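Local structure of nitrite oxidoreductase subunit A (Kuenenia stuttgartiensis, 7B04) at residues L169-W174 and V728-D733. The protein is the A subunit of an enzyme of the molybdopterin oxidoreductase family, similar to NarG, and binds a molybdenum atom, an iron-sulfur cluster and two MD1 molecules. Numbering follows the deposited sequence.
Sequences LLRASW and VYESKD
Where Trp174 meets Glu730 the two backbones come nearest, yet their CA atoms stay 9.1 Å apart and the touching parts run 37° from one another, which leaves long side chains to bridge the interval. Lys732 lays its chain over one face of the Trp174 indole, its CE 3.4 Å from the centroid of the five-membered ring in a CH-pi contact. The bend at the end of the chain leaves NZ beyond CE on the same side, 4.4 Å from that centroid, a longer-range cation-pi interaction. Lysine suits this place because its methylenes pack on the ring while its charge stays above it; tryptophan offers the broad face, buried also against Phe695, Pro696 and Ile737. Glu730 has CG anti to the backbone N (chi1 -169°), and its straight chain carries the carboxylate past Trp174 NE1 and CD1 to Arg171. There OE1 forms a salt bridge with Arg171 NH2 at 2.8 Å, the guanidinium and carboxylate planes 36° apart; long charged chains suit this surface gap. Ser173 N-caps helix 174-191, bonding Glu176 N, and Trp174 is that helix's first residue. The arrangement is a strand-to-helix junction with a serine N-cap, clamped to the loop before helix 734-749.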
loop_
_atom_site.group_PDB
_atom_site.type_symbol
_atom_site.label_atom_id
_atom_site.label_comp_id
_atom_site.label_asym_id
_atom_site.label_seq_id
_atom_site.Cartn_x
_atom_site.Cartn_y
_atom_site.Cartn_z
ATOM N N LEU B 169 -21.986 -21.303 8.124
ATOM C CA LEU B 169 -22.276 -20.137 8.946
ATOM C C LEU B 169 -23.683 -19.653 8.620
ATOM O O LEU B 169 -23.955 -19.230 7.491
ATOM C CB LEU B 169 -21.248 -19.034 8.703
ATOM C CG LEU B 169 -19.828 -19.360 9.170
ATOM C CD1 LEU B 169 -18.850 -18.304 8.691
ATOM C CD2 LEU B 169 -19.779 -19.494 10.685
ATOM N N LEU B 170 -24.570 -19.715 9.605
ATOM C CA LEU B 170 -25.978 -19.393 9.438
ATOM C C LEU B 170 -26.277 -17.983 9.933
ATOM O O LEU B 170 -25.567 -17.430 10.777
ATOM C CB LEU B 170 -26.849 -20.407 10.186
ATOM C CG LEU B 170 -26.647 -21.864 9.768
ATOM C CD1 LEU B 170 -27.443 -22.798 10.667
ATOM C CD2 LEU B 170 -27.031 -22.059 8.306
ATOM N N ARG B 171 -27.346 -17.404 9.394
ATOM C CA ARG B 171 -27.763 -16.081 9.831
ATOM C C ARG B 171 -28.409 -16.155 11.208
ATOM O O ARG B 171 -29.145 -17.095 11.518
ATOM C CB ARG B 171 -28.753 -15.474 8.833
ATOM C CG ARG B 171 -29.251 -14.088 9.225
ATOM C CD ARG B 171 -30.422 -13.622 8.374
ATOM N NE ARG B 171 -30.859 -12.282 8.764
ATOM C CZ ARG B 171 -30.557 -11.175 8.094
ATOM N NH1 ARG B 171 -29.824 -11.247 6.992
ATOM N NH2 ARG B 171 -30.991 -9.997 8.521
ATOM N N ALA B 172 -28.128 -15.156 12.036
ATOM C CA ALA B 172 -28.751 -15.034 13.340
ATOM C C ALA B 172 -29.232 -13.607 13.534
ATOM O O ALA B 172 -28.616 -12.654 13.044
ATOM C CB ALA B 172 -27.783 -15.420 14.467
ATOM N N SER B 173 -30.334 -13.468 14.262
ATOM C CA SER B 173 -30.718 -12.156 14.749
ATOM C C SER B 173 -29.838 -11.787 15.934
ATOM O O SER B 173 -29.257 -12.650 16.596
ATOM C CB SER B 173 -32.197 -12.128 15.142
ATOM O OG SER B 173 -32.410 -12.791 16.375
ATOM N N TRP B 174 -29.723 -10.481 16.188
ATOM C CA TRP B 174 -28.819 -10.012 17.240
ATOM C C TRP B 174 -29.188 -10.608 18.587
ATOM O O TRP B 174 -28.311 -11.008 19.362
ATOM C CB TRP B 174 -28.852 -8.487 17.324
ATOM C CG TRP B 174 -28.013 -7.835 16.291
ATOM C CD1 TRP B 174 -28.447 -7.240 15.141
ATOM C CD2 TRP B 174 -26.585 -7.704 16.298
ATOM N NE1 TRP B 174 -27.377 -6.751 14.428
ATOM C CE2 TRP B 174 -26.224 -7.020 15.117
ATOM C CE3 TRP B 174 -25.578 -8.097 17.184
ATOM C CZ2 TRP B 174 -24.900 -6.724 14.803
ATOM C CZ3 TRP B 174 -24.268 -7.800 16.869
ATOM C CH2 TRP B 174 -23.940 -7.121 15.692
ATOM N N VAL B 728 -24.627 0.188 6.054
ATOM C CA VAL B 728 -25.008 -0.438 4.794
ATOM C C VAL B 728 -25.771 -1.731 5.054
ATOM O O VAL B 728 -26.732 -2.056 4.346
ATOM C CB VAL B 728 -23.758 -0.675 3.929
ATOM C CG1 VAL B 728 -24.150 -1.102 2.545
ATOM C CG2 VAL B 728 -22.913 0.586 3.869
ATOM N N TYR B 729 -25.363 -2.483 6.074
ATOM C CA TYR B 729 -26.043 -3.724 6.418
ATOM C C TYR B 729 -26.423 -3.734 7.896
ATOM O O TYR B 729 -26.306 -2.711 8.579
ATOM C CB TYR B 729 -25.157 -4.918 6.068
ATOM C CG TYR B 729 -24.727 -4.963 4.613
ATOM C CD1 TYR B 729 -25.592 -5.414 3.625
ATOM C CD2 TYR B 729 -23.455 -4.551 4.230
ATOM C CE1 TYR B 729 -25.203 -5.456 2.296
ATOM C CE2 TYR B 729 -23.058 -4.590 2.904
ATOM C CZ TYR B 729 -23.937 -5.044 1.942
ATOM O OH TYR B 729 -23.547 -5.086 0.621
ATOM N N GLU B 730 -26.864 -4.887 8.402
ATOM C CA GLU B 730 -27.340 -5.014 9.782
ATOM C C GLU B 730 -26.156 -5.049 10.743
ATOM O O GLU B 730 -25.768 -6.091 11.278
ATOM C CB GLU B 730 -28.214 -6.251 9.932
ATOM C CG GLU B 730 -28.954 -6.324 11.256
ATOM C CD GLU B 730 -29.844 -7.544 11.364
ATOM O OE1 GLU B 730 -29.815 -8.387 10.442
ATOM O OE2 GLU B 730 -30.571 -7.663 12.372
ATOM N N SER B 731 -25.567 -3.878 10.962
ATOM C CA SER B 731 -24.396 -3.738 11.814
ATOM C C SER B 731 -24.701 -2.836 13.005
ATOM O O SER B 731 -25.625 -2.019 12.973
ATOM C CB SER B 731 -23.200 -3.175 11.037
ATOM O OG SER B 731 -23.408 -1.814 10.701
ATOM N N LYS B 732 -23.916 -3.016 14.066
ATOM C CA LYS B 732 -24.007 -2.218 15.279
ATOM C C LYS B 732 -22.626 -1.676 15.608
ATOM O O LYS B 732 -21.613 -2.123 15.061
ATOM C CB LYS B 732 -24.527 -3.029 16.470
ATOM C CG LYS B 732 -25.972 -3.476 16.397
ATOM C CD LYS B 732 -26.385 -4.130 17.714
ATOM C CE LYS B 732 -27.778 -4.732 17.644
ATOM N NZ LYS B 732 -28.835 -3.700 17.494
ATOM N N ASP B 733 -22.589 -0.670 16.473
ATOM C CA ASP B 733 -21.310 -0.173 16.949
ATOM C C ASP B 733 -20.724 -1.183 17.927
ATOM O O ASP B 733 -21.453 -1.852 18.661
ATOM C CB ASP B 733 -21.466 1.189 17.639
ATOM C CG ASP B 733 -22.434 2.125 16.908
ATOM O OD1 ASP B 733 -21.998 3.162 16.365
ATOM O OD2 ASP B 733 -23.644 1.813 16.883
#